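Local coordinates for protein alpha-Amylase (Thermotoga maritima, PDB 2B5D) that belongs to glycosyl hydrolase family 57, joining a barrel-like alpha/beta domain, built round a central largely parallel sheet, to a helical C-terminal region, in a multi-subunit assembly, at residues L6-A11 against T54-P59; H12-H17 against S462-I467; A144-L149 against L183-Y188; D417-H422 against R480-I485. All blocks are in the same frame, centred on the assembly; numbering follows the deposited sequence.

Contact 1: L6-A11 against T54-P59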
loop_
_atom_site.group_PDB
_atom_site.type_symbol
_atom_site.label_atom_id
_atom_site.label_comp_id
_atom_site.label_asym_id
_atom_site.label_seq_id
_atom_site.Cartn_x
_atom_site.Cartn_y
_atom_site.Cartn_z
ATOM N N LEU A 6 -42.966 -18.008 -4.247
ATOM C CA LEU A 6 -42.488 -17.211 -3.112
ATOM C C LEU A 6 -41.200 -16.440 -3.463
ATOM O O LEU A 6 -40.103 -17.003 -3.506
ATOM C CB LEU A 6 -42.456 -18.048 -1.798
ATOM C CG LEU A 6 -41.658 -17.788 -0.507
ATOM C CD1 LEU A 6 -41.556 -16.354 -0.014
ATOM C CD2 LEU A 6 -42.100 -18.759 0.626
ATOM N N ILE A 7 -41.379 -15.150 -3.763
ATOM C CA ILE A 7 -40.245 -14.277 -4.082
ATOM C C ILE A 7 -39.712 -13.717 -2.784
ATOM O O ILE A 7 -40.426 -13.104 -2.001
ATOM C CB ILE A 7 -40.601 -13.084 -5.079
ATOM C CG1 ILE A 7 -41.034 -13.574 -6.467
ATOM C CG2 ILE A 7 -39.421 -12.112 -5.221
ATOM C CD1 ILE A 7 -40.233 -14.765 -7.006
ATOM N N PHE A 8 -38.427 -13.897 -2.571
ATOM C CA PHE A 8 -37.826 -13.340 -1.368
ATOM C C PHE A 8 -36.697 -12.350 -1.721
ATOM O O PHE A 8 -35.755 -12.697 -2.441
ATOM C CB PHE A 8 -37.332 -14.476 -0.427
ATOM C CG PHE A 8 -36.713 -13.953 0.835
ATOM C CD1 PHE A 8 -37.474 -13.820 2.015
ATOM C CD2 PHE A 8 -35.390 -13.529 0.838
ATOM C CE1 PHE A 8 -36.917 -13.283 3.198
ATOM C CE2 PHE A 8 -34.823 -12.973 2.006
ATOM C CZ PHE A 8 -35.570 -12.870 3.190
ATOM N N LEU A 9 -36.807 -11.133 -1.205
ATOM C CA LEU A 9 -35.757 -10.124 -1.277
ATOM C C LEU A 9 -35.049 -9.920 0.042
ATOM O O LEU A 9 -35.681 -9.547 1.069
ATOM C CB LEU A 9 -36.363 -8.765 -1.660
ATOM C CG LEU A 9 -37.067 -8.649 -3.014
ATOM C CD1 LEU A 9 -37.489 -7.194 -3.281
ATOM C CD2 LEU A 9 -36.228 -9.219 -4.143
ATOM N N HIS A 10 -33.732 -10.107 0.000
ATOM C CA HIS A 10 -32.857 -9.805 1.125
ATOM C C HIS A 10 -32.286 -8.356 1.050
ATOM O O HIS A 10 -31.436 -8.033 0.172
ATOM C CB HIS A 10 -31.704 -10.816 1.169
ATOM C CG HIS A 10 -30.756 -10.597 2.295
ATOM N ND1 HIS A 10 -31.181 -10.358 3.589
ATOM C CD2 HIS A 10 -29.402 -10.635 2.344
ATOM C CE1 HIS A 10 -30.126 -10.225 4.374
ATOM N NE2 HIS A 10 -29.035 -10.417 3.648
ATOM N N ALA A 11 -32.779 -7.508 1.953
ATOM C CA ALA A 11 -32.398 -6.087 2.073
ATOM C C ALA A 11 -31.503 -5.868 3.291
ATOM O O ALA A 11 -31.946 -5.846 4.463
ATOM C CB ALA A 11 -33.643 -5.168 2.140
ATOM N N THR A 54 -42.199 -11.464 0.294
ATOM C CA THR A 54 -41.477 -11.584 1.537
ATOM C C THR A 54 -40.092 -10.949 1.437
ATOM O O THR A 54 -39.400 -11.096 0.445
ATOM C CB THR A 54 -41.343 -13.070 1.938
ATOM O OG1 THR A 54 -42.591 -13.743 1.679
ATOM C CG2 THR A 54 -40.975 -13.216 3.406
ATOM N N MET A 55 -39.683 -10.236 2.475
ATOM C CA MET A 55 -38.363 -9.622 2.477
ATOM C C MET A 55 -37.805 -9.544 3.896
ATOM O O MET A 55 -38.531 -9.570 4.849
ATOM C CB MET A 55 -38.392 -8.219 1.821
ATOM C CG MET A 55 -39.187 -7.205 2.583
ATOM S SD MET A 55 -39.310 -5.586 1.797
ATOM C CE MET A 55 -37.615 -4.958 1.862
ATOM N N SER A 56 -36.490 -9.502 3.987
ATOM C CA SER A 56 -35.771 -9.151 5.197
ATOM C C SER A 56 -35.497 -7.668 5.134
ATOM O O SER A 56 -35.290 -7.103 4.041
ATOM C CB SER A 56 -34.428 -9.891 5.228
ATOM O OG SER A 56 -33.580 -9.406 4.196
ATOM N N ILE A 57 -35.544 -7.025 6.299
ATOM C CA ILE A 57 -34.907 -5.739 6.503
ATOM C C ILE A 57 -34.072 -5.958 7.740
ATOM O O ILE A 57 -34.620 -6.098 8.852
ATOM C CB ILE A 57 -35.914 -4.602 6.673
ATOM C CG1 ILE A 57 -36.903 -4.634 5.497
ATOM C CG2 ILE A 57 -35.165 -3.248 6.739
ATOM C CD1 ILE A 57 -37.932 -3.530 5.505
ATOM N N THR A 58 -32.750 -6.050 7.544
ATOM C CA THR A 58 -31.872 -6.496 8.628
ATOM C C THR A 58 -31.823 -5.426 9.712
ATOM O O THR A 58 -32.208 -4.266 9.457
ATOM C CB THR A 58 -30.504 -6.875 8.124
ATOM O OG1 THR A 58 -29.840 -5.682 7.682
ATOM C CG2 THR A 58 -30.650 -7.881 6.960
ATOM N N PRO A 59 -31.481 -5.825 10.951
ATOM C CA PRO A 59 -31.421 -4.798 11.975
ATOM C C PRO A 59 -30.406 -3.646 11.688
ATOM O O PRO A 59 -30.757 -2.502 11.950
ATOM C CB PRO A 59 -31.099 -5.578 13.280
ATOM C CG PRO A 59 -31.520 -6.971 13.013
ATOM C CD PRO A 59 -31.231 -7.169 11.488
HETATM O O HOH W 1 -43.252 -13.999 -0.905
#
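F8, L9, H10 and A11 pair in parallel register with T54, M55, S56 and I57 on two neighbouring strands of a beta-alpha-beta unit whose connection contains helix 27-47. The bonds alternate as in any parallel ladder: T54 N reaches I7 O weakly, L9 N gives to T54 O at 3.1 Å, and S56 N returns a bond to L9 O at 3.0 Å. At the far end T58 N meets A11 O at 3.2 Å, just before helix 59-66 begins.

The amide of A11 is shared. Its poorer acceptor is S56 O, at 3.3 Å, with the donor 45° out of the carbonyl plane; S56 OG, 3.0 Å from A11 N, takes the second branch. Serine suits this place because its short hydroxyl, turned between the backbone N and the carbonyl carbon (chi1 67°), can bond its neighbour's backbone and also hydrogen-bond the edge of the H10 ring, OG to ND1 at 2.7 Å, with either as donor. With NE2 probably bonded to H146 NE2, both nitrogens of that buried imidazole are engaged, which would fix its rotation. T54 OG1 has the amide of A382 as its partner and hydrogen-bonds a water that also reaches I7 O.

Phenylalanine suits the same face as a flat, apolar filler, one side of its ring resting over M55 CA. Its tip, F8 CZ, stands 3.8 Å from S56 CB.

Contact 2: H12-H17 against S462-I467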
loop_
_atom_site.group_PDB
_atom_site.type_symbol
_atom_site.label_atom_id
_atom_site.label_comp_id
_atom_site.label_asym_id
_atom_site.label_seq_id
_atom_site.Cartn_x
_atom_site.Cartn_y
_atom_site.Cartn_z
ATOM N N HIS A 12 -30.219 -5.752 3.003
ATOM C CA HIS A 12 -29.224 -5.575 4.035
ATOM C C HIS A 12 -28.147 -4.576 3.622
ATOM O O HIS A 12 -27.714 -4.574 2.468
ATOM C CB HIS A 12 -28.542 -6.914 4.307
ATOM C CG HIS A 12 -27.440 -6.814 5.311
ATOM N ND1 HIS A 12 -26.120 -7.065 5.005
ATOM C CD2 HIS A 12 -27.460 -6.435 6.613
ATOM C CE1 HIS A 12 -25.379 -6.893 6.088
ATOM N NE2 HIS A 12 -26.170 -6.523 7.080
ATOM N N LEU A 13 -27.721 -3.737 4.559
ATOM C CA LEU A 13 -26.449 -3.028 4.483
ATOM C C LEU A 13 -25.778 -3.076 5.838
ATOM O O LEU A 13 -26.481 -3.074 6.870
ATOM C CB LEU A 13 -26.634 -1.579 4.003
ATOM C CG LEU A 13 -27.040 -1.449 2.515
ATOM C CD1 LEU A 13 -27.547 -0.055 2.143
ATOM C CD2 LEU A 13 -25.856 -1.884 1.634
ATOM N N PRO A 14 -24.426 -3.165 5.847
ATOM C CA PRO A 14 -23.656 -3.078 7.096
ATOM C C PRO A 14 -23.931 -1.740 7.834
ATOM O O PRO A 14 -24.373 -0.737 7.223
ATOM C CB PRO A 14 -22.209 -3.161 6.649
ATOM C CG PRO A 14 -22.231 -2.969 5.064
ATOM C CD PRO A 14 -23.586 -3.334 4.633
ATOM N N TYR A 15 -23.784 -1.741 9.155
ATOM C CA TYR A 15 -23.941 -0.486 9.902
ATOM C C TYR A 15 -22.674 0.325 9.628
ATOM O O TYR A 15 -21.570 -0.069 9.993
ATOM C CB TYR A 15 -24.094 -0.748 11.411
ATOM C CG TYR A 15 -24.365 0.478 12.248
ATOM C CD1 TYR A 15 -23.354 1.031 13.032
ATOM C CD2 TYR A 15 -25.629 1.079 12.281
ATOM C CE1 TYR A 15 -23.580 2.144 13.802
ATOM C CE2 TYR A 15 -25.867 2.219 13.078
ATOM C CZ TYR A 15 -24.824 2.729 13.811
ATOM O OH TYR A 15 -24.998 3.833 14.598
ATOM N N VAL A 16 -22.866 1.441 8.948
ATOM C CA VAL A 16 -21.814 2.376 8.611
ATOM C C VAL A 16 -22.324 3.711 9.078
ATOM O O VAL A 16 -23.228 4.324 8.471
ATOM C CB VAL A 16 -21.529 2.405 7.104
ATOM C CG1 VAL A 16 -20.749 3.683 6.748
ATOM C CG2 VAL A 16 -20.739 1.136 6.684
ATOM N N HIS A 17 -21.802 4.135 10.214
ATOM C CA HIS A 17 -22.234 5.405 10.742
ATOM C C HIS A 17 -21.007 6.205 11.141
ATOM O O HIS A 17 -20.269 5.843 12.057
ATOM C CB HIS A 17 -23.227 5.187 11.868
ATOM C CG HIS A 17 -23.797 6.445 12.448
ATOM N ND1 HIS A 17 -23.702 6.745 13.792
ATOM C CD2 HIS A 17 -24.495 7.455 11.882
ATOM C CE1 HIS A 17 -24.322 7.889 14.027
ATOM N NE2 HIS A 17 -24.806 8.344 12.882
ATOM N N SER A 462 -20.597 -10.092 8.822
ATOM C CA SER A 462 -20.059 -11.019 7.808
ATOM C C SER A 462 -19.498 -10.220 6.622
ATOM O O SER A 462 -18.477 -10.588 6.011
ATOM C CB SER A 462 -21.129 -11.992 7.308
ATOM O OG SER A 462 -22.141 -11.229 6.679
ATOM N N ASP A 463 -20.222 -9.157 6.297
ATOM C CA ASP A 463 -19.746 -8.034 5.490
ATOM C C ASP A 463 -18.252 -7.707 5.582
ATOM O O ASP A 463 -17.625 -7.491 4.532
ATOM C CB ASP A 463 -20.552 -6.778 5.863
ATOM C CG ASP A 463 -22.037 -7.050 5.900
ATOM O OD1 ASP A 463 -22.656 -7.048 4.825
ATOM O OD2 ASP A 463 -22.578 -7.283 7.001
ATOM N N TRP A 464 -17.693 -7.642 6.801
ATOM C CA TRP A 464 -16.246 -7.384 6.962
ATOM C C TRP A 464 -15.342 -8.609 6.799
ATOM O O TRP A 464 -14.141 -8.511 7.093
ATOM C CB TRP A 464 -15.872 -6.769 8.320
ATOM C CG TRP A 464 -16.782 -5.779 8.960
ATOM C CD1 TRP A 464 -17.097 -5.712 10.304
ATOM C CD2 TRP A 464 -17.474 -4.689 8.326
ATOM N NE1 TRP A 464 -17.959 -4.664 10.531
ATOM C CE2 TRP A 464 -18.208 -4.019 9.341
ATOM C CE3 TRP A 464 -17.546 -4.213 6.999
ATOM C CZ2 TRP A 464 -18.999 -2.898 9.074
ATOM C CZ3 TRP A 464 -18.336 -3.110 6.732
ATOM C CH2 TRP A 464 -19.050 -2.454 7.772
ATOM N N ALA A 465 -15.885 -9.746 6.353
ATOM C CA ALA A 465 -15.163 -11.032 6.469
ATOM C C ALA A 465 -15.016 -11.805 5.152
ATOM O O ALA A 465 -13.927 -12.274 4.805
ATOM C CB ALA A 465 -15.815 -11.919 7.564
ATOM N N PHE A 466 -16.137 -11.958 4.458
ATOM C CA PHE A 466 -16.206 -12.549 3.127
ATOM C C PHE A 466 -17.426 -11.859 2.564
ATOM O O PHE A 466 -18.508 -12.465 2.442
ATOM N N ILE A 467 -17.256 -10.574 2.253
ATOM C CA ILE A 467 -18.387 -9.658 2.165
ATOM C C ILE A 467 -19.227 -9.741 0.917
ATOM O O ILE A 467 -18.914 -10.484 -0.032
HETATM O O HOH W 2 -23.905 -6.291 9.203
#
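H12 and D463 approach each other from opposite directions, imidazole edge against carboxylate, with the two planes only 28° from coplanar. The atom in front is a carbon: H12 CE1 sits 3.0 Å from D463 OD2 and equally close to OD1. Neither ring nitrogen bonds directly to the acid. A water bridges them beside that contact, donating to D463 OD2 at 2.8 Å and lying in the imidazole plane 3.1 Å from H12 NE2. The CG of H12, anti to the backbone N (chi1 177°), carries the ring toward the acid.

Beside this polar pair lies an apolar one. P14 presses CB against the indole of W464, 3.4 Å from CH2, while V16 CG2 comes to the ring's edge at 4.1 Å from the same carbon. Y15 O also lies at that edge, in plane, and D463 CB sits over one indole face toward the rim. Proline offers a compact apolar ring to pack on, and the wide indole can touch P14, V16 and Y15 O at once.

The neighbours extend both themes: H12 stacks on H146 beyond strand 137-142, L13 packs on helix 27-47, and W464 rests on R480 and T481 of helix 473-496, tying the barrel-like domain to the helical region.

Contact 3: A144-L149 against L183-Y188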
loop_
_atom_site.group_PDB
_atom_site.type_symbol
_atom_site.label_atom_id
_atom_site.label_comp_id
_atom_site.label_asym_id
_atom_site.label_seq_id
_atom_site.Cartn_x
_atom_site.Cartn_y
_atom_site.Cartn_z
ATOM N N ALA A 144 -28.488 -10.058 14.601
ATOM C CA ALA A 144 -28.460 -8.604 14.917
ATOM C C ALA A 144 -27.469 -7.883 13.992
ATOM O O ALA A 144 -27.655 -6.725 13.612
ATOM C CB ALA A 144 -28.042 -8.367 16.385
ATOM N N THR A 145 -26.403 -8.585 13.662
ATOM C CA THR A 145 -25.339 -7.932 12.977
ATOM C C THR A 145 -24.982 -8.631 11.653
ATOM O O THR A 145 -23.974 -8.285 11.057
ATOM C CB THR A 145 -24.207 -7.720 14.003
ATOM O OG1 THR A 145 -23.969 -6.321 14.155
ATOM C CG2 THR A 145 -22.998 -8.488 13.792
ATOM N N HIS A 146 -25.797 -9.620 11.229
ATOM C CA HIS A 146 -25.591 -10.364 9.978
ATOM C C HIS A 146 -24.259 -11.087 10.096
ATOM O O HIS A 146 -23.497 -11.218 9.124
ATOM C CB HIS A 146 -25.625 -9.406 8.788
ATOM C CG HIS A 146 -25.929 -10.039 7.462
ATOM N ND1 HIS A 146 -24.940 -10.550 6.634
ATOM C CD2 HIS A 146 -27.094 -10.154 6.773
ATOM C CE1 HIS A 146 -25.497 -11.001 5.524
ATOM N NE2 HIS A 146 -26.801 -10.762 5.578
ATOM N N ALA A 147 -23.957 -11.526 11.308
ATOM C CA ALA A 147 -22.837 -12.431 11.499
ATOM C C ALA A 147 -23.157 -13.798 10.898
ATOM O O ALA A 147 -24.304 -14.238 10.899
ATOM C CB ALA A 147 -22.496 -12.575 13.039
ATOM N N PHE A 148 -22.134 -14.502 10.457
ATOM C CA PHE A 148 -22.315 -15.800 9.878
ATOM C C PHE A 148 -22.269 -16.770 11.044
ATOM O O PHE A 148 -21.197 -17.091 11.527
ATOM C CB PHE A 148 -21.197 -16.059 8.865
ATOM C CG PHE A 148 -21.213 -17.412 8.240
ATOM C CD1 PHE A 148 -20.163 -18.271 8.454
ATOM C CD2 PHE A 148 -22.211 -17.780 7.342
ATOM C CE1 PHE A 148 -20.135 -19.546 7.857
ATOM C CE2 PHE A 148 -22.189 -19.041 6.725
ATOM C CZ PHE A 148 -21.121 -19.928 7.001
ATOM N N LEU A 149 -23.454 -17.285 11.423
ATOM C CA LEU A 149 -23.623 -17.973 12.722
ATOM C C LEU A 149 -22.856 -19.275 12.806
ATOM O O LEU A 149 -22.400 -19.592 13.859
ATOM C CB LEU A 149 -25.090 -18.163 13.088
ATOM C CG LEU A 149 -25.881 -16.864 13.105
ATOM C CD1 LEU A 149 -27.413 -17.116 13.263
ATOM C CD2 LEU A 149 -25.316 -15.821 14.143
ATOM N N LEU A 183 -31.259 -15.979 8.108
ATOM C CA LEU A 183 -29.929 -16.079 8.626
ATOM C C LEU A 183 -28.927 -15.544 7.563
ATOM O O LEU A 183 -29.036 -15.829 6.348
ATOM C CB LEU A 183 -29.654 -17.549 8.913
ATOM C CG LEU A 183 -30.750 -18.420 9.579
ATOM C CD1 LEU A 183 -30.314 -19.898 9.621
ATOM C CD2 LEU A 183 -31.049 -17.936 11.031
ATOM N N ALA A 184 -27.944 -14.786 8.018
ATOM C CA ALA A 184 -26.890 -14.262 7.132
ATOM C C ALA A 184 -26.257 -15.419 6.366
ATOM O O ALA A 184 -25.826 -16.406 6.996
ATOM C CB ALA A 184 -25.838 -13.559 7.969
ATOM N N GLU A 185 -26.228 -15.297 5.011
ATOM C CA GLU A 185 -25.661 -16.293 4.112
ATOM C C GLU A 185 -26.340 -17.643 4.201
ATOM O O GLU A 185 -25.719 -18.660 3.909
ATOM C CB GLU A 185 -24.137 -16.497 4.330
ATOM C CG GLU A 185 -23.227 -15.240 4.242
ATOM C CD GLU A 185 -23.492 -14.416 2.978
ATOM O OE1 GLU A 185 -23.584 -15.040 1.870
ATOM O OE2 GLU A 185 -23.607 -13.167 3.105
ATOM N N CYS A 186 -27.597 -17.669 4.635
ATOM C CA CYS A 186 -28.286 -18.922 5.031
ATOM C C CYS A 186 -27.438 -19.853 5.907
ATOM O O CYS A 186 -27.586 -21.082 5.854
ATOM C CB CYS A 186 -28.858 -19.639 3.762
ATOM S SG CYS A 186 -30.280 -18.660 3.121
ATOM N N GLY A 187 -26.512 -19.283 6.661
ATOM C CA GLY A 187 -25.630 -20.074 7.495
ATOM C C GLY A 187 -26.450 -20.761 8.596
ATOM O O GLY A 187 -27.012 -20.126 9.472
ATOM N N TYR A 188 -26.535 -22.067 8.485
ATOM C CA TYR A 188 -27.359 -22.874 9.320
ATOM C C TYR A 188 -26.467 -24.022 9.739
ATOM O O TYR A 188 -25.705 -24.541 8.928
ATOM C CB TYR A 188 -28.609 -23.405 8.596
ATOM C CG TYR A 188 -29.423 -24.320 9.560
ATOM C CD1 TYR A 188 -30.328 -23.765 10.510
ATOM C CD2 TYR A 188 -29.232 -25.700 9.567
ATOM C CE1 TYR A 188 -31.059 -24.596 11.399
ATOM C CE2 TYR A 188 -29.926 -26.517 10.450
ATOM C CZ TYR A 188 -30.818 -25.959 11.375
ATOM O OH TYR A 188 -31.505 -26.800 12.216
HETATM O O HOH W 3 -25.966 -17.398 9.736
#
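L149 N, A184 O and G187 O grip a single water, which accepts from the amide at 3.0 Å and donates to the carbonyls of A184 and G187 at 2.9 Å each. It thus donates twice and accepts once in joining two loops that share no direct hydrogen bond. A184 O also takes the amide of G187, so the turn that presents it is braced from within.

Around the water the contact is made by shape. A184 CB sits over the middle of the H146 imidazole, 3.5 Å from the centroid and 12° off the normal, a CH-pi contact that suits a small methyl under a flat ring. E185 OE2 lies instead at that ring's edge, in its plane, 3.8 Å from H146 CE1, with the carboxylate turned 73° from the imidazole; besides the link to H10, H146 ND1 probably bonds S462 OG. Farther along the loop, F148, CG anti to its amide nitrogen (chi1 177°), swings its ring across E185 CB and brings CE2 to 3.7 Å from G187 CA, a closeness that glycine's bare backbone allows.

Both loops follow neighbouring parallel strands of the barrel-like family 57 domain, 137-142 and 180-182; L149 touches helix 156-174 and meets L183 beside L192 of helix 192-198.

Contact 4: D417-H422 against R480-I485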
loop_
_atom_site.group_PDB
_atom_site.type_symbol
_atom_site.label_atom_id
_atom_site.label_comp_id
_atom_site.label_asym_id
_atom_site.label_seq_id
_atom_site.Cartn_x
_atom_site.Cartn_y
_atom_site.Cartn_z
ATOM N N ASP A 417 -5.920 -14.443 11.247
ATOM C CA ASP A 417 -6.375 -15.151 12.447
ATOM C C ASP A 417 -5.899 -14.484 13.749
ATOM O O ASP A 417 -6.053 -15.034 14.846
ATOM C CB ASP A 417 -5.944 -16.621 12.399
ATOM C CG ASP A 417 -4.464 -16.788 12.122
ATOM O OD1 ASP A 417 -3.661 -15.939 12.588
ATOM O OD2 ASP A 417 -4.104 -17.769 11.426
ATOM N N TRP A 418 -5.301 -13.304 13.598
ATOM C CA TRP A 418 -5.183 -12.343 14.685
ATOM C C TRP A 418 -6.624 -11.893 15.032
ATOM O O TRP A 418 -6.979 -11.703 16.201
ATOM C CB TRP A 418 -4.299 -11.144 14.239
ATOM C CG TRP A 418 -4.172 -10.020 15.258
ATOM C CD1 TRP A 418 -3.176 -9.859 16.175
ATOM C CD2 TRP A 418 -5.091 -8.918 15.468
ATOM N NE1 TRP A 418 -3.410 -8.734 16.943
ATOM C CE2 TRP A 418 -4.576 -8.142 16.531
ATOM C CE3 TRP A 418 -6.309 -8.527 14.873
ATOM C CZ2 TRP A 418 -5.228 -6.989 17.009
ATOM C CZ3 TRP A 418 -6.963 -7.373 15.359
ATOM C CH2 TRP A 418 -6.414 -6.621 16.406
ATOM N N ILE A 419 -7.435 -11.726 13.989
ATOM C CA ILE A 419 -8.829 -11.359 14.138
ATOM C C ILE A 419 -9.612 -12.435 14.909
ATOM O O ILE A 419 -10.430 -12.101 15.761
ATOM C CB ILE A 419 -9.483 -11.056 12.773
ATOM C CG1 ILE A 419 -9.058 -9.658 12.289
ATOM C CG2 ILE A 419 -11.027 -11.184 12.839
ATOM C CD1 ILE A 419 -9.560 -9.274 10.890
ATOM N N TYR A 420 -9.332 -13.709 14.610
ATOM C CA TYR A 420 -10.020 -14.820 15.232
ATOM C C TYR A 420 -9.713 -15.014 16.706
ATOM O O TYR A 420 -10.646 -15.109 17.496
ATOM C CB TYR A 420 -9.825 -16.112 14.459
ATOM C CG TYR A 420 -10.632 -16.135 13.207
ATOM C CD1 TYR A 420 -10.285 -16.971 12.136
ATOM C CD2 TYR A 420 -11.726 -15.299 13.064
ATOM C CE1 TYR A 420 -11.043 -16.989 10.946
ATOM C CE2 TYR A 420 -12.477 -15.284 11.889
ATOM C CZ TYR A 420 -12.134 -16.134 10.835
ATOM O OH TYR A 420 -12.915 -16.118 9.684
ATOM N N ARG A 421 -8.435 -15.047 17.097
ATOM C CA ARG A 421 -8.141 -15.180 18.520
ATOM C C ARG A 421 -8.621 -13.970 19.290
ATOM O O ARG A 421 -8.978 -14.093 20.458
ATOM C CB ARG A 421 -6.678 -15.539 18.845
ATOM C CG ARG A 421 -5.644 -14.601 18.260
ATOM C CD ARG A 421 -4.469 -14.340 19.220
ATOM N NE ARG A 421 -3.794 -13.101 18.821
ATOM C CZ ARG A 421 -2.508 -12.823 19.022
ATOM N NH1 ARG A 421 -2.017 -11.656 18.599
ATOM N NH2 ARG A 421 -1.709 -13.698 19.632
ATOM N N HIS A 422 -8.678 -12.815 18.647
ATOM C CA HIS A 422 -9.296 -11.676 19.314
ATOM C C HIS A 422 -10.798 -11.821 19.482
ATOM O O HIS A 422 -11.343 -11.426 20.522
ATOM C CB HIS A 422 -8.938 -10.337 18.655
ATOM C CG HIS A 422 -7.650 -9.769 19.162
ATOM N ND1 HIS A 422 -6.440 -10.000 18.540
ATOM C CD2 HIS A 422 -7.370 -9.050 20.277
ATOM C CE1 HIS A 422 -5.471 -9.439 19.245
ATOM N NE2 HIS A 422 -6.011 -8.843 20.295
ATOM N N ARG A 480 -12.424 -2.008 9.383
ATOM C CA ARG A 480 -13.639 -2.062 10.213
ATOM C C ARG A 480 -13.539 -3.029 11.379
ATOM O O ARG A 480 -13.793 -2.653 12.509
ATOM C CB ARG A 480 -14.875 -2.418 9.400
ATOM C CG ARG A 480 -15.512 -1.228 8.767
ATOM C CD ARG A 480 -15.790 -0.171 9.796
ATOM N NE ARG A 480 -17.152 -0.314 10.304
ATOM C CZ ARG A 480 -17.797 0.612 11.023
ATOM N NH1 ARG A 480 -17.193 1.771 11.343
ATOM N NH2 ARG A 480 -19.047 0.367 11.434
ATOM N N THR A 481 -13.161 -4.265 11.094
ATOM C CA THR A 481 -13.157 -5.291 12.116
ATOM C C THR A 481 -12.234 -4.898 13.260
ATOM O O THR A 481 -12.685 -4.772 14.386
ATOM C CB THR A 481 -12.827 -6.694 11.544
ATOM O OG1 THR A 481 -13.863 -7.073 10.627
ATOM C CG2 THR A 481 -12.782 -7.755 12.664
ATOM N N LYS A 482 -10.964 -4.671 12.945
ATOM C CA LYS A 482 -9.939 -4.203 13.896
ATOM C C LYS A 482 -10.313 -2.920 14.636
ATOM O O LYS A 482 -10.061 -2.793 15.834
ATOM C CB LYS A 482 -8.594 -4.037 13.182
ATOM C CG LYS A 482 -8.139 -5.356 12.506
ATOM C CD LYS A 482 -6.749 -5.239 11.873
ATOM C CE LYS A 482 -6.266 -6.607 11.331
ATOM N NZ LYS A 482 -4.841 -6.547 10.767
ATOM N N LEU A 483 -10.944 -1.986 13.957
ATOM C CA LEU A 483 -11.443 -0.806 14.644
ATOM C C LEU A 483 -12.403 -1.184 15.824
ATOM O O LEU A 483 -12.217 -0.752 16.953
ATOM C CB LEU A 483 -12.113 0.114 13.636
ATOM C CG LEU A 483 -12.792 1.389 14.132
ATOM C CD1 LEU A 483 -11.759 2.274 14.813
ATOM C CD2 LEU A 483 -13.363 2.078 12.947
ATOM N N HIS A 484 -13.404 -2.022 15.560
ATOM C CA HIS A 484 -14.285 -2.511 16.615
ATOM C C HIS A 484 -13.603 -3.423 17.625
ATOM O O HIS A 484 -13.926 -3.358 18.801
ATOM C CB HIS A 484 -15.538 -3.132 15.982
ATOM C CG HIS A 484 -16.332 -2.132 15.215
ATOM N ND1 HIS A 484 -16.500 -2.199 13.846
ATOM C CD2 HIS A 484 -16.916 -0.984 15.605
ATOM C CE1 HIS A 484 -17.215 -1.162 13.435
ATOM N NE2 HIS A 484 -17.488 -0.412 14.488
ATOM N N ILE A 485 -12.642 -4.233 17.200
ATOM C CA ILE A 485 -11.923 -4.997 18.174
ATOM C C ILE A 485 -11.246 -4.056 19.183
ATOM O O ILE A 485 -11.391 -4.225 20.400
ATOM C CB ILE A 485 -10.893 -5.936 17.516
ATOM C CG1 ILE A 485 -11.605 -7.122 16.865
ATOM C CG2 ILE A 485 -9.900 -6.472 18.559
ATOM C CD1 ILE A 485 -10.722 -7.907 15.879
#
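W418, I419 and H422 of helix 418-436 close on T481, K482 and I485 of helix 473-496 mainly through apolar contact. The indole leads with CZ3, which lies 3.7 Å from K482 CG and 3.8 Å from I485 CD1. Lysine fits this exposed border well: its methylenes cross the indole obliquely. I419 meets T481 at about a right angle, CG2 to CG2 at 3.9 Å, and the beta-branched threonine offers a methyl to the interface. H422 sets CB 4.0 Å from I485 CG2, and I419 CG1 lies 4.3 Å from I485 CD1, so that with W418 three residues of the facing helix touch I485.

Behind this layer, one bond fixes the H422 ring, which then lies over the W418 indole. H422 ND1 donates to W418 O at 2.9 Å, 152° at the hydrogen, and the same carbonyl receives the backbone amide of H422 from the opposite face of its plane. ND1 thereby stands over the centre of the indole, 3.3 Å above its plane, and I419 CG1 lies at the indole's edge. W418 has CG anti to the backbone N (chi1 176°), a setting that carries the large ring across to the other helix.

Further out, W418 NE1 makes a weak hydrogen bond to S281 O of the second subunit, and P280 of that subunit packs on H422. The local axes run 33° from parallel and 11.0 Å apart. Both helices belong to the helical C-terminal region, where helix 443-458 adjoins helix 473-496 at H484.

Contacts 1, 2 and 3 are buried and adjoin one another, while contact 4 is partly exposed, near a second subunit, its centre about 29 Å from that of contact 1. Contact 1 is regular sheet, held by backbone bonds. Contact 3 joins two loops that follow strands, and contact 2 joins one such loop to an interhelical loop; in both, waters and ring packing replace the ladder. Contact 4 joins helices by apolar packing. Strand 3-11 serves contact 1 and runs directly into segment 12-17 of contact 2. The inner three meet through a cluster of histidines, whereas contacts 2 and 4 come together at helix 473-496, which follows the interhelical loop.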